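Glyoxalase-related enzyme, AraC type (Clostridium phytofermentans, PDB 3BT3) is of unknown function but carries a glyoxalase-related domain of the vicinal oxygen chelate superfamily and may belong to an AraC-type transcription regulator. Local coordinates at residues N111-I116 and C129-T134. Residues are numbered along the deposited sequence; the frame is centred on the assembly and turned at random.
Sequences NGWDQI and CSITTT
At the end of strand 126-132, in the sheet that also holds strands 92-99, 138-144 and 120-122, the loop that leaves helix 101-110 is joined to the strand through Trp113, Gln115 and Ile116, which meet Cys129, Ile131 and Thr132. The backbones of Ile116 and Ile131 form a single beta bridge; on one side of it a straight bond runs from Thr132 N to Gln115 O, 3.1 Å long with 177° at the hydrogen, and on the other Ser130 pairs with Ser117. An inverse gamma turn at Gln115, closed by a weak bond from Ile116 N to Asp114 O, bends the loop here.

The indole of Trp113 reaches the strand because its CG lies anti to the backbone N (chi1 -167°). Trp113 NE1 points its edge at Thr132 O, 2.9 Å away and little out of the indole plane; the bond is bent and weak, and the same N-H makes a second weak one to Gln115 O within the loop. That carbonyl thus receives both the strand amide and the indole. Gln115 CG rests 4.0 Å above one face of the Trp113 indole, off its centre, and Gln115 OE1 lies beside Thr132 CG2. At the other end of the contact, Ile116 CD1 packs against Ile131 CG1 and Cys129 SG, the latter at 3.5 Å.

His105 and Lys109 of helix 101-110 also touch Ile116, while Trp38 of helix 32-41 meets the Trp113 ring edge-to-face. The loop therefore links helix to sheet in a vicinal oxygen chelate fold, which is built of βαβββ modules.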
loop_
_atom_site.group_PDB
_atom_site.type_symbol
_atom_site.label_atom_id
_atom_site.label_comp_id
_atom_site.label_asym_id
_atom_site.label_seq_id
_atom_site.Cartn_x
_atom_site.Cartn_y
_atom_site.Cartn_z
ATOM N N ASN A 111 -7.471 9.433 -22.566
ATOM C CA ASN A 111 -8.745 8.902 -22.112
ATOM C C ASN A 111 -9.660 9.932 -21.468
ATOM O O ASN A 111 -10.645 9.581 -20.824
ATOM C CB ASN A 111 -8.525 7.706 -21.192
ATOM C CG ASN A 111 -8.200 6.443 -21.967
ATOM O OD1 ASN A 111 -8.980 6.013 -22.823
ATOM N ND2 ASN A 111 -7.049 5.841 -21.678
ATOM N N GLY A 112 -9.327 11.206 -21.651
ATOM C CA GLY A 112 -10.169 12.272 -21.144
ATOM C C GLY A 112 -10.004 12.776 -19.730
ATOM O O GLY A 112 -10.726 13.683 -19.320
ATOM N N TRP A 113 -9.071 12.212 -18.974
ATOM C CA TRP A 113 -8.874 12.671 -17.612
ATOM C C TRP A 113 -7.871 13.832 -17.621
ATOM O O TRP A 113 -6.745 13.687 -18.105
ATOM C CB TRP A 113 -8.376 11.517 -16.752
ATOM C CG TRP A 113 -8.444 11.797 -15.300
ATOM C CD1 TRP A 113 -7.407 12.088 -14.475
ATOM C CD2 TRP A 113 -9.624 11.826 -14.493
ATOM N NE1 TRP A 113 -7.862 12.299 -13.200
ATOM C CE2 TRP A 113 -9.222 12.144 -13.183
ATOM C CE3 TRP A 113 -10.983 11.611 -14.754
ATOM C CZ2 TRP A 113 -10.132 12.254 -12.127
ATOM C CZ3 TRP A 113 -11.892 11.721 -13.702
ATOM C CH2 TRP A 113 -11.461 12.039 -12.406
ATOM N N ASP A 114 -8.286 14.984 -17.099
ATOM C CA ASP A 114 -7.425 16.159 -17.080
ATOM C C ASP A 114 -6.769 16.476 -15.752
ATOM O O ASP A 114 -5.913 17.356 -15.685
ATOM C CB ASP A 114 -8.187 17.396 -17.565
ATOM C CG ASP A 114 -8.190 17.512 -19.078
ATOM O OD1 ASP A 114 -7.109 17.295 -19.679
ATOM O OD2 ASP A 114 -9.254 17.823 -19.666
ATOM N N GLN A 115 -7.164 15.764 -14.699
ATOM C CA GLN A 115 -6.589 15.989 -13.384
ATOM C C GLN A 115 -5.345 15.126 -13.186
ATOM O O GLN A 115 -5.318 14.203 -12.364
ATOM C CB GLN A 115 -7.617 15.691 -12.298
ATOM C CG GLN A 115 -8.905 16.472 -12.433
ATOM C CD GLN A 115 -9.867 16.162 -11.304
ATOM O OE1 GLN A 115 -9.613 16.507 -10.151
ATOM N NE2 GLN A 115 -10.973 15.494 -11.627
ATOM N N ILE A 116 -4.323 15.441 -13.969
ATOM C CA ILE A 116 -3.032 14.768 -13.944
ATOM C C ILE A 116 -2.016 15.905 -14.056
ATOM O O ILE A 116 -2.094 16.718 -14.969
ATOM C CB ILE A 116 -2.882 13.812 -15.156
ATOM C CG1 ILE A 116 -1.412 13.471 -15.406
ATOM C CG2 ILE A 116 -3.440 14.460 -16.403
ATOM C CD1 ILE A 116 -0.754 12.705 -14.303
ATOM N N CYS A 129 4.821 12.432 -11.695
ATOM C CA CYS A 129 3.592 13.160 -11.942
ATOM C C CYS A 129 2.566 12.484 -11.050
ATOM O O CYS A 129 2.667 11.289 -10.777
ATOM C CB CYS A 129 3.163 13.078 -13.413
ATOM S SG CYS A 129 2.502 11.487 -13.946
ATOM N N SER A 130 1.605 13.253 -10.564
ATOM C CA SER A 130 0.583 12.682 -9.715
ATOM C C SER A 130 -0.781 12.799 -10.385
ATOM O O SER A 130 -1.027 13.706 -11.178
ATOM C CB SER A 130 0.600 13.352 -8.334
ATOM O OG SER A 130 0.515 14.756 -8.433
ATOM N N ILE A 131 -1.656 11.850 -10.079
ATOM C CA ILE A 131 -2.985 11.816 -10.659
ATOM C C ILE A 131 -3.995 11.854 -9.532
ATOM O O ILE A 131 -3.776 11.258 -8.485
ATOM C CB ILE A 131 -3.198 10.514 -11.460
ATOM C CG1 ILE A 131 -2.077 10.373 -12.489
ATOM C CG2 ILE A 131 -4.565 10.516 -12.147
ATOM C CD1 ILE A 131 -2.174 9.131 -13.348
ATOM N N THR A 132 -5.088 12.573 -9.746
ATOM C CA THR A 132 -6.149 12.648 -8.762
ATOM C C THR A 132 -7.194 11.652 -9.250
ATOM O O THR A 132 -7.590 11.707 -10.412
ATOM C CB THR A 132 -6.771 14.045 -8.723
ATOM O OG1 THR A 132 -5.760 15.009 -8.400
ATOM C CG2 THR A 132 -7.880 14.097 -7.681
ATOM N N THR A 133 -7.628 10.739 -8.383
ATOM C CA THR A 133 -8.614 9.739 -8.790
ATOM C C THR A 133 -10.018 10.298 -8.747
ATOM O O THR A 133 -10.231 11.422 -8.294
ATOM C CB THR A 133 -8.588 8.489 -7.883
ATOM O OG1 THR A 133 -9.081 8.821 -6.573
ATOM C CG2 THR A 133 -7.188 7.954 -7.779
ATOM N N THR A 134 -10.974 9.496 -9.208
ATOM C CA THR A 134 -12.380 9.895 -9.224
ATOM C C THR A 134 -12.877 10.063 -7.797
ATOM O O THR A 134 -13.916 10.667 -7.569
ATOM C CB THR A 134 -13.280 8.835 -9.929
ATOM O OG1 THR A 134 -14.611 9.345 -10.065
ATOM C CG2 THR A 134 -13.350 7.553 -9.110
#